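Local coordinates for Lmo0741 protein (Listeria monocytogenes, PDB 4R1H), which probably acts as a GntR-family transcription factor that binds DNA through a winged helix-turn-helix domain, at residues Tyr66-Arg69 / Gly70-Lys73; Lys110-Ala113 / Trp114-Val118; Pro11-Lys14 / Gln15-Tyr19; Glu95-Ile98 / Ser99-Lys103. All coordinates share one frame; numbering follows the deposited sequence. Where two conformers were deposited one is given.

The four contacts follow the chain's division into a winged helix-turn-helix region and a helical tail. Contact 3 (residues 11-19) starts the first helix of the family region and contact 1 (residues 66-73) is its wing hairpin; their centres lie 21 Å apart, with nearest atoms about 11 Å apart. Contact 4 (residues 95-103), near the end of the long helix 79-103, and contact 2 (residues 110-118), on the short helix after it, touch directly: Ile111 CG2 comes within 3.4 Å of Phe97 CE2. Both also meet the second subunit. From wing to tail is far, 45 Å between the centres of contacts 1 and 2, consistent with separate DNA-binding and dimerisation parts.

Contact 1: residues Tyr66-Arg69 / Gly70-Lys73; sequences YTVR and GTGK
Thr67 and Lys73 face each other as a non-hydrogen-bonded pair of the antiparallel hairpin formed by strands 65-68 and 72-75, the wing of the winged helix-turn-helix fold. The close-knit part is the backbone ladder beside them. Val68 N gives a nearly straight bond to Gly72 O (2.9 Å, 163°), and Val68 O takes two donors, Thr71 N at 2.9 Å and Gly72 N at 3.0 Å. The bond from Gly72 lies in the carbonyl plane, whereas the one from Thr71 is tilted out of it by 28°. With Thr71 and Gly72 both set against Val68, the hairpin has a classic beta bulge. Gly72, with a positive phi, adopts a backbone shape that a side chain would not tolerate.

The turn side is looser. Gly70 and Thr71 are exposed, and Val68 CG1 merely lies alongside Thr71 CB at 4.0 Å. Away from the turn, on the better-covered face carrying Thr67 and Lys73, the side chains run the same way, and Glu60 accepts a hydrogen bond from Thr67 while forming a long, weak ion pair with Lys73. The lysine chain stays extended until its last torsion (chi4 -82°), where the bend turns NZ back to donate to Thr67 OG1 at 2.9 Å.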
loop_
_atom_site.group_PDB
_atom_site.type_symbol
_atom_site.label_atom_id
_atom_site.label_comp_id
_atom_site.label_asym_id
_atom_site.label_seq_id
_atom_site.Cartn_x
_atom_site.Cartn_y
_atom_site.Cartn_z
ATOM N N TYR A 66 14.196 -6.200 -24.402
ATOM C CA TYR A 66 14.079 -6.380 -25.843
ATOM C C TYR A 66 14.439 -7.814 -26.193
ATOM O O TYR A 66 15.095 -8.522 -25.425
ATOM C CB TYR A 66 14.970 -5.389 -26.594
ATOM C CG TYR A 66 16.429 -5.525 -26.367
ATOM C CD1 TYR A 66 17.229 -6.261 -27.224
ATOM C CD2 TYR A 66 17.038 -4.931 -25.289
ATOM C CE1 TYR A 66 18.594 -6.382 -27.014
ATOM C CE2 TYR A 66 18.396 -5.061 -25.054
ATOM C CZ TYR A 66 19.166 -5.776 -25.952
ATOM O OH TYR A 66 20.469 -5.906 -25.695
ATOM N N THR A 67 14.091 -8.197 -27.415
ATOM C CA THR A 67 14.244 -9.590 -27.867
ATOM C C THR A 67 15.209 -9.639 -29.021
ATOM O O THR A 67 15.166 -8.795 -29.904
ATOM C CB THR A 67 12.916 -10.182 -28.368
ATOM O OG1 THR A 67 11.955 -10.085 -27.346
ATOM C CG2 THR A 67 13.101 -11.695 -28.728
ATOM N N VAL A 68 16.139 -10.564 -28.959
ATOM C CA VAL A 68 17.004 -10.873 -30.096
ATOM C C VAL A 68 16.475 -12.271 -30.519
ATOM O O VAL A 68 16.798 -13.263 -29.854
ATOM C CB VAL A 68 18.452 -10.917 -29.670
ATOM C CG1 VAL A 68 19.369 -11.258 -30.860
ATOM C CG2 VAL A 68 18.895 -9.553 -29.152
ATOM N N ARG A 69 15.643 -12.326 -31.558
ATOM C CA ARG A 69 14.972 -13.583 -31.968
ATOM C C ARG A 69 15.974 -14.729 -32.055
ATOM O O ARG A 69 17.072 -14.575 -32.644
ATOM C CB ARG A 69 14.268 -13.417 -33.315
ATOM C CG ARG A 69 13.303 -14.555 -33.681
ATOM C CD ARG A 69 12.522 -14.267 -34.964
ATOM N NE ARG A 69 11.543 -13.188 -34.767
ATOM C CZ ARG A 69 10.244 -13.348 -34.511
ATOM N NH1 ARG A 69 9.695 -14.553 -34.435
ATOM N NH2 ARG A 69 9.474 -12.285 -34.339
ATOM N N GLY A 70 15.608 -15.876 -31.473
ATOM C CA GLY A 70 16.466 -17.059 -31.457
ATOM C C GLY A 70 17.759 -16.970 -30.661
ATOM O O GLY A 70 18.572 -17.904 -30.698
ATOM N N THR A 71 17.986 -15.865 -29.942
ATOM C CA THR A 71 19.012 -15.857 -28.895
ATOM C C THR A 71 18.416 -15.684 -27.483
ATOM O O THR A 71 18.840 -16.389 -26.566
ATOM C CB THR A 71 20.134 -14.842 -29.177
ATOM O OG1 THR A 71 20.668 -15.096 -30.485
ATOM C CG2 THR A 71 21.247 -14.983 -28.174
ATOM N N GLY A 72 17.423 -14.804 -27.309
ATOM C CA GLY A 72 16.888 -14.519 -25.979
ATOM C C GLY A 72 16.333 -13.120 -25.751
ATOM O O GLY A 72 16.071 -12.348 -26.697
ATOM N N LYS A 73 16.110 -12.823 -24.475
ATOM C CA LYS A 73 15.577 -11.557 -24.044
ATOM C C LYS A 73 16.581 -10.912 -23.102
ATOM O O LYS A 73 17.230 -11.588 -22.310
ATOM C CB LYS A 73 14.243 -11.713 -23.372
ATOM C CG LYS A 73 13.169 -12.212 -24.355
ATOM C CD LYS A 73 11.781 -12.155 -23.783
ATOM C CE LYS A 73 10.800 -12.912 -24.676
ATOM N NZ LYS A 73 10.375 -12.033 -25.794
#

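Contact 2: residues Lys110-Ala113 / Trp114-Val118; sequences KIIA and WVKKV
In one of its two conformers Lys110 sends CG anti to its backbone nitrogen (chi1 -174°) and bends only at its last torsion, which carries its end alongside the indole of Trp114, one helical turn on. Lys110 CG then lies 4.1 Å from Trp114 CD1, and Lys110 NZ stands 3.8 Å from Trp114 NE1; two donors at that distance pack without bonding. Lys117 reaches the same ring differently: with CG set between the backbone nitrogen and carbonyl carbon (chi1 82°), its extended chain lays CE over one face, 3.4 Å above the plane and toward the rim, while Val118 CG2 lies at the ring edge.

On another side of the helix, Ile112 CG2 runs beside the aliphatic end of Lys116, 3.9 Å from Lys116 CE. The backbone bonds from Trp114, Val115 and Lys116 are regular, Trp114 N reaching Lys110 O at 3.0 Å, but the one from Lys117 N to Ala113 O is bent (136° at the hydrogen) where the helix ends. Ile111, Trp114 and Val115 touch helix 79-103, and Trp114 also packs on Ala90 of the second subunit. Helix 108-117 thus packs on the long helix and meets the second subunit, making the contact part of a helical dimer interface.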
loop_
_atom_site.group_PDB
_atom_site.type_symbol
_atom_site.label_atom_id
_atom_site.label_comp_id
_atom_site.label_asym_id
_atom_site.label_seq_id
_atom_site.Cartn_x
_atom_site.Cartn_y
_atom_site.Cartn_z
ATOM N N LYS A 110 5.592 15.544 10.635
ATOM C CA LYS A 110 5.398 14.346 11.444
ATOM C C LYS A 110 5.521 13.055 10.626
ATOM O O LYS A 110 5.888 12.015 11.152
ATOM C CB LYS A 110 4.035 14.390 12.088
ATOM C CG LYS A 110 3.842 13.258 13.056
ATOM C CD LYS A 110 2.721 13.543 14.033
ATOM C CE LYS A 110 2.389 12.280 14.735
ATOM N NZ LYS A 110 3.529 11.889 15.582
ATOM N N ILE A 111 5.196 13.121 9.335
ATOM C CA ILE A 111 5.451 11.986 8.409
ATOM C C ILE A 111 6.947 11.684 8.336
ATOM O O ILE A 111 7.387 10.531 8.450
ATOM C CB ILE A 111 4.878 12.229 6.984
ATOM C CG1 ILE A 111 3.378 12.359 7.038
ATOM C CG2 ILE A 111 5.257 11.048 6.035
ATOM C CD1 ILE A 111 2.708 12.824 5.757
ATOM N N ILE A 112 7.764 12.741 8.182
ATOM C CA ILE A 112 9.210 12.616 8.175
ATOM C C ILE A 112 9.690 12.016 9.479
ATOM O O ILE A 112 10.517 11.135 9.446
ATOM C CB ILE A 112 9.904 13.958 7.870
ATOM C CG1 ILE A 112 9.608 14.362 6.403
ATOM C CG2 ILE A 112 11.388 13.858 8.103
ATOM C CD1 ILE A 112 9.817 15.824 6.125
ATOM N N ALA A 113 9.141 12.471 10.608
ATOM C CA ALA A 113 9.533 11.934 11.912
ATOM C C ALA A 113 9.225 10.434 12.032
ATOM O O ALA A 113 10.025 9.678 12.563
ATOM C CB ALA A 113 8.874 12.722 13.058
ATOM N N TRP A 114 8.079 10.016 11.504
ATOM C CA TRP A 114 7.687 8.575 11.478
ATOM C C TRP A 114 8.682 7.752 10.716
ATOM O O TRP A 114 9.179 6.708 11.157
ATOM C CB TRP A 114 6.266 8.428 10.913
ATOM C CG TRP A 114 5.158 8.343 11.956
ATOM C CD1 TRP A 114 4.287 9.273 12.322
ATOM C CD2 TRP A 114 4.995 7.261 12.867
ATOM N NE1 TRP A 114 3.491 8.812 13.374
ATOM C CE2 TRP A 114 3.930 7.582 13.718
ATOM C CE3 TRP A 114 5.654 6.039 13.024
ATOM C CZ2 TRP A 114 3.515 6.708 14.735
ATOM C CZ3 TRP A 114 5.230 5.177 14.004
ATOM C CH2 TRP A 114 4.187 5.537 14.851
ATOM N N VAL A 115 9.039 8.234 9.525
ATOM C CA VAL A 115 10.001 7.534 8.658
ATOM C C VAL A 115 11.330 7.386 9.360
ATOM O O VAL A 115 11.972 6.314 9.327
ATOM C CB VAL A 115 10.140 8.264 7.293
ATOM C CG1 VAL A 115 11.320 7.678 6.534
ATOM C CG2 VAL A 115 8.869 8.187 6.487
ATOM N N LYS A 116 11.763 8.421 10.042
ATOM C CA LYS A 116 13.017 8.363 10.794
ATOM C C LYS A 116 13.001 7.436 11.998
ATOM O O LYS A 116 14.030 6.850 12.333
ATOM C CB LYS A 116 13.396 9.760 11.257
ATOM C CG LYS A 116 13.828 10.658 10.111
ATOM C CD LYS A 116 14.165 12.041 10.629
ATOM C CE LYS A 116 14.856 12.983 9.655
ATOM N NZ LYS A 116 14.838 14.374 10.268
ATOM N N LYS A 117 11.870 7.309 12.671
ATOM C CA LYS A 117 11.818 6.556 13.910
ATOM C C LYS A 117 11.517 5.083 13.706
ATOM O O LYS A 117 11.871 4.292 14.569
ATOM C CB LYS A 117 10.936 7.209 14.919
ATOM C CG LYS A 117 9.466 6.954 14.794
ATOM C CD LYS A 117 8.720 7.765 15.848
ATOM C CE LYS A 117 7.251 7.368 15.892
ATOM N NZ LYS A 117 6.448 8.285 16.745
ATOM N N VAL A 118 11.011 4.687 12.541
ATOM C CA VAL A 118 10.503 3.347 12.393
ATOM C C VAL A 118 11.546 2.268 12.271
ATOM O O VAL A 118 12.340 2.266 11.347
ATOM C CB VAL A 118 9.414 3.261 11.310
ATOM C CG1 VAL A 118 9.387 1.956 10.570
ATOM C CG2 VAL A 118 8.104 3.571 12.011
#

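Contact 3: residues Pro11-Lys14 / Gln15-Tyr19; sequences PIYK and QIVHY
Ile12 and Gln15 meet at the start of helix 12-25, where Pro11 occupies the N-cap position. Polar contacts come first. Pro11 O receives two weak bonds from Gln15, one from the backbone N at 3.4 Å and one from side-chain NE2 at 3.5 Å. The Gln15 chain, extended beyond CG, runs back toward Pro11 O, and its NE2 has a stronger partner in the carbonyl of Asp7. The methyl Ile12 CD1 lies against this amide, 3.5 Å from Gln15 NE2. Deeper in the helix the bonds tighten: Ile16 N to Ile12 O at 3.1 Å and Val17 N to Tyr13 O at 2.8 Å. The ammonium of Lys14 forms a salt bridge to Glu58.

Apolar contacts line another side. In Ile12, chi1 of -58° puts CG1 beside the backbone nitrogen and CG2 anti to it, and Ile12 CG2 comes within 4.2 Å of Ile16 CG1, in one of the two Ile16 conformers, as the side chains cross. Tyr13 CD2 approaches Val17 CG2 at 4.4 Å.

The Tyr13 ring also takes part: Lys14 CG sits 3.7 Å above one face, toward its rim, and Arg54 makes a cation-pi contact. Ile16 and Val17 both pack on Ala55, joining this first helix to helix 49-61 in the core of the winged helix-turn-helix domain.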
loop_
_atom_site.group_PDB
_atom_site.type_symbol
_atom_site.label_atom_id
_atom_site.label_comp_id
_atom_site.label_asym_id
_atom_site.label_seq_id
_atom_site.Cartn_x
_atom_site.Cartn_y
_atom_site.Cartn_z
ATOM N N PRO A 11 -3.999 -8.279 -10.538
ATOM C CA PRO A 11 -3.618 -9.190 -11.599
ATOM C C PRO A 11 -2.247 -9.795 -11.387
ATOM O O PRO A 11 -1.289 -9.084 -10.995
ATOM C CB PRO A 11 -3.625 -8.307 -12.853
ATOM C CG PRO A 11 -4.543 -7.193 -12.526
ATOM C CD PRO A 11 -4.254 -6.931 -11.079
ATOM N N ILE A 12 -2.124 -11.066 -11.695
ATOM C CA ILE A 12 -0.835 -11.732 -11.505
ATOM C C ILE A 12 0.251 -11.212 -12.442
ATOM O O ILE A 12 1.368 -10.980 -11.963
ATOM C CB ILE A 12 -0.904 -13.260 -11.654
ATOM C CG1 ILE A 12 -1.885 -13.909 -10.674
ATOM C CG2 ILE A 12 0.470 -13.910 -11.420
ATOM C CD1 ILE A 12 -1.668 -13.509 -9.231
ATOM N N TYR A 13 -0.029 -11.013 -13.738
ATOM C CA TYR A 13 1.061 -10.498 -14.591
ATOM C C TYR A 13 1.621 -9.176 -14.103
ATOM O O TYR A 13 2.856 -8.911 -14.271
ATOM C CB TYR A 13 0.696 -10.430 -16.065
ATOM C CG TYR A 13 -0.043 -9.194 -16.414
ATOM C CD1 TYR A 13 -1.422 -9.155 -16.316
ATOM C CD2 TYR A 13 0.622 -8.063 -16.932
ATOM C CE1 TYR A 13 -2.139 -8.020 -16.650
ATOM C CE2 TYR A 13 -0.093 -6.922 -17.269
ATOM C CZ TYR A 13 -1.478 -6.919 -17.187
ATOM O OH TYR A 13 -2.210 -5.787 -17.506
ATOM N N LYS A 14 0.810 -8.324 -13.493
ATOM C CA LYS A 14 1.331 -7.032 -13.042
ATOM C C LYS A 14 2.254 -7.263 -11.834
ATOM O O LYS A 14 3.186 -6.510 -11.630
ATOM C CB LYS A 14 0.204 -6.095 -12.639
ATOM C CG LYS A 14 -0.532 -5.512 -13.828
ATOM C CD LYS A 14 0.295 -4.445 -14.551
ATOM C CE LYS A 14 -0.648 -3.455 -15.263
ATOM N NZ LYS A 14 0.060 -2.624 -16.287
ATOM N N GLN A 15 1.963 -8.277 -11.016
ATOM C CA GLN A 15 2.845 -8.613 -9.918
ATOM C C GLN A 15 4.202 -9.159 -10.370
ATOM O O GLN A 15 5.260 -8.895 -9.732
ATOM C CB GLN A 15 2.202 -9.594 -8.959
ATOM C CG GLN A 15 1.008 -8.967 -8.293
ATOM C CD GLN A 15 0.296 -9.933 -7.388
ATOM O OE1 GLN A 15 0.817 -10.258 -6.323
ATOM N NE2 GLN A 15 -0.913 -10.389 -7.791
ATOM N N ILE A 16 4.174 -9.891 -11.464
ATOM C CA ILE A 16 5.379 -10.390 -12.069
ATOM C C ILE A 16 6.144 -9.225 -12.670
ATOM O O ILE A 16 7.379 -9.202 -12.586
ATOM C CB ILE A 16 5.131 -11.461 -13.156
ATOM C CG1 ILE A 16 4.284 -12.658 -12.643
ATOM C CG2 ILE A 16 6.463 -11.965 -13.736
ATOM C CD1 ILE A 16 5.015 -13.697 -11.819
ATOM N N VAL A 17 5.446 -8.297 -13.339
ATOM C CA VAL A 17 6.136 -7.109 -13.808
ATOM C C VAL A 17 6.870 -6.435 -12.629
ATOM O O VAL A 17 8.042 -6.048 -12.761
ATOM C CB VAL A 17 5.185 -6.158 -14.491
ATOM C CG1 VAL A 17 5.827 -4.841 -14.799
ATOM C CG2 VAL A 17 4.726 -6.811 -15.804
ATOM N N HIS A 18 6.194 -6.326 -11.491
ATOM C CA HIS A 18 6.826 -5.616 -10.328
ATOM C C HIS A 18 8.007 -6.372 -9.781
ATOM O O HIS A 18 9.015 -5.743 -9.450
ATOM C CB HIS A 18 5.838 -5.381 -9.175
ATOM C CG HIS A 18 6.428 -4.547 -8.087
ATOM N ND1 HIS A 18 6.687 -3.207 -8.266
ATOM C CD2 HIS A 18 6.824 -4.850 -6.828
ATOM C CE1 HIS A 18 7.202 -2.710 -7.147
ATOM N NE2 HIS A 18 7.282 -3.687 -6.262
ATOM N N TYR A 19 7.927 -7.693 -9.727
ATOM C CA TYR A 19 9.012 -8.541 -9.315
ATOM C C TYR A 19 10.239 -8.339 -10.189
ATOM O O TYR A 19 11.327 -8.138 -9.684
ATOM C CB TYR A 19 8.577 -9.999 -9.373
ATOM C CG TYR A 19 9.694 -10.985 -9.203
ATOM C CD1 TYR A 19 10.080 -11.425 -7.923
ATOM C CD2 TYR A 19 10.375 -11.496 -10.308
ATOM C CE1 TYR A 19 11.109 -12.324 -7.775
ATOM C CE2 TYR A 19 11.423 -12.389 -10.165
ATOM C CZ TYR A 19 11.781 -12.801 -8.891
ATOM O OH TYR A 19 12.816 -13.718 -8.767
#

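Contact 4: residues Glu95-Ile98 / Ser99-Lys103; sequences ENFI and SEMSK
Ser102 grips one carbonyl twice: its OG donates to Ile98 O at 2.7 Å and its backbone N to the same oxygen at 2.8 Å. The two arrive from opposite faces of the carbonyl plane, the hydroxyl standing 38° out of it. Setting OG anti to the carbonyl carbon, beside the backbone nitrogen (chi1 -69°), turns it back along the helix and also brings it to 3.7 Å from Ile98 CG2.

At the neighbouring position, the selenomethionine Met101 crosses Phe97. Its CG lies over the ring face in a CH-pi contact, 4.0 Å from the centroid of the Phe97 ring and 28° off the normal, while SE approaches obliquely in a Met-aromatic contact, 4.0 Å from Phe97 CE1. Bends at chi2 and chi3 keep the chain close to the ring. This stretch of helix 79-103 forms part of the two-helix tail: Phe97 and Met101 both pack on Ile111 of helix 108-117, and Phe97 stacks on Phe97 of the second subunit.

The polar side carries Glu100. A water donates to Glu100 OE2 at 2.9 Å and, weakly, to Asn96 O at 3.3 Å, while Lys103 NZ forms a salt bridge with the same OE2 at 3.6 Å.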
loop_
_atom_site.group_PDB
_atom_site.type_symbol
_atom_site.label_atom_id
_atom_site.label_comp_id
_atom_site.label_asym_id
_atom_site.label_seq_id
_atom_site.Cartn_x
_atom_site.Cartn_y
_atom_site.Cartn_z
ATOM N N GLU A 95 4.012 8.958 -3.094
ATOM C CA GLU A 95 2.743 9.698 -3.205
ATOM C C GLU A 95 1.644 8.947 -2.440
ATOM O O GLU A 95 0.845 9.584 -1.696
ATOM C CB GLU A 95 2.316 9.869 -4.662
ATOM C CG GLU A 95 3.128 10.876 -5.422
ATOM C CD GLU A 95 2.854 10.809 -6.930
ATOM O OE1 GLU A 95 2.296 9.794 -7.441
ATOM O OE2 GLU A 95 3.234 11.798 -7.549
ATOM N N ASN A 96 1.573 7.625 -2.601
ATOM C CA ASN A 96 0.542 6.861 -1.926
ATOM C C ASN A 96 0.683 6.932 -0.380
ATOM O O ASN A 96 -0.336 7.050 0.317
ATOM C CB ASN A 96 0.531 5.437 -2.366
ATOM C CG ASN A 96 0.016 5.281 -3.813
ATOM O OD1 ASN A 96 -0.519 6.208 -4.411
ATOM N ND2 ASN A 96 0.185 4.125 -4.329
ATOM N N PHE A 97 1.904 6.799 0.094
ATOM C CA PHE A 97 2.210 6.878 1.516
ATOM C C PHE A 97 1.829 8.258 2.086
ATOM O O PHE A 97 1.132 8.339 3.100
ATOM C CB PHE A 97 3.683 6.580 1.726
ATOM C CG PHE A 97 4.181 6.771 3.144
ATOM C CD1 PHE A 97 3.656 6.028 4.176
ATOM C CD2 PHE A 97 5.162 7.679 3.425
ATOM C CE1 PHE A 97 4.136 6.203 5.444
ATOM C CE2 PHE A 97 5.632 7.904 4.723
ATOM C CZ PHE A 97 5.077 7.169 5.747
ATOM N N ILE A 98 2.365 9.293 1.479
ATOM C CA ILE A 98 2.003 10.645 1.905
ATOM C C ILE A 98 0.475 10.830 1.895
ATOM O O ILE A 98 -0.081 11.451 2.845
ATOM C CB ILE A 98 2.754 11.693 1.084
ATOM C CG1 ILE A 98 4.247 11.605 1.432
ATOM C CG2 ILE A 98 2.175 13.089 1.402
ATOM C CD1 ILE A 98 5.035 12.418 0.486
ATOM N N SER A 99 -0.233 10.393 0.849
ATOM C CA SER A 99 -1.681 10.529 0.818
ATOM C C SER A 99 -2.364 9.847 2.013
ATOM O O SER A 99 -3.230 10.435 2.707
ATOM C CB SER A 99 -2.211 9.999 -0.503
ATOM O OG SER A 99 -3.603 10.005 -0.482
ATOM N N GLU A 100 -1.979 8.611 2.278
ATOM C CA GLU A 100 -2.631 7.871 3.353
ATOM C C GLU A 100 -2.334 8.513 4.719
ATOM O O GLU A 100 -3.224 8.595 5.557
ATOM C CB GLU A 100 -2.142 6.408 3.350
ATOM C CG GLU A 100 -2.700 5.564 2.237
ATOM C CD GLU A 100 -4.209 5.587 2.073
ATOM O OE1 GLU A 100 -4.957 5.397 3.079
ATOM O OE2 GLU A 100 -4.675 5.779 0.918
HETATM N N MSE A 101 -1.119 8.929 4.929
HETATM C CA MSE A 101 -0.763 9.598 6.177
HETATM C C MSE A 101 -1.484 10.940 6.337
HETATM O O MSE A 101 -1.932 11.283 7.436
HETATM C CB MSE A 101 0.721 9.752 6.340
HETATM C CG MSE A 101 1.464 8.415 6.327
HETATM SE SE MSE A 101 1.413 7.568 8.076
HETATM C CE MSE A 101 2.833 8.500 8.880
ATOM N N SER A 102 -1.566 11.667 5.230
ATOM C CA SER A 102 -2.204 12.989 5.196
ATOM C C SER A 102 -3.667 12.852 5.556
ATOM O O SER A 102 -4.195 13.713 6.292
ATOM C CB SER A 102 -2.025 13.630 3.860
ATOM O OG SER A 102 -0.661 13.973 3.679
ATOM N N LYS A 103 -4.329 11.834 5.051
ATOM C CA LYS A 103 -5.720 11.571 5.390
ATOM C C LYS A 103 -5.984 11.370 6.853
ATOM O O LYS A 103 -7.118 11.650 7.317
ATOM C CB LYS A 103 -6.276 10.409 4.568
ATOM C CG LYS A 103 -6.403 10.714 3.096
ATOM C CD LYS A 103 -6.628 9.406 2.368
ATOM C CE LYS A 103 -7.000 9.650 0.943
ATOM N NZ LYS A 103 -7.159 8.274 0.382
HETATM O O HOH W 1 -3.096 6.398 -1.432
#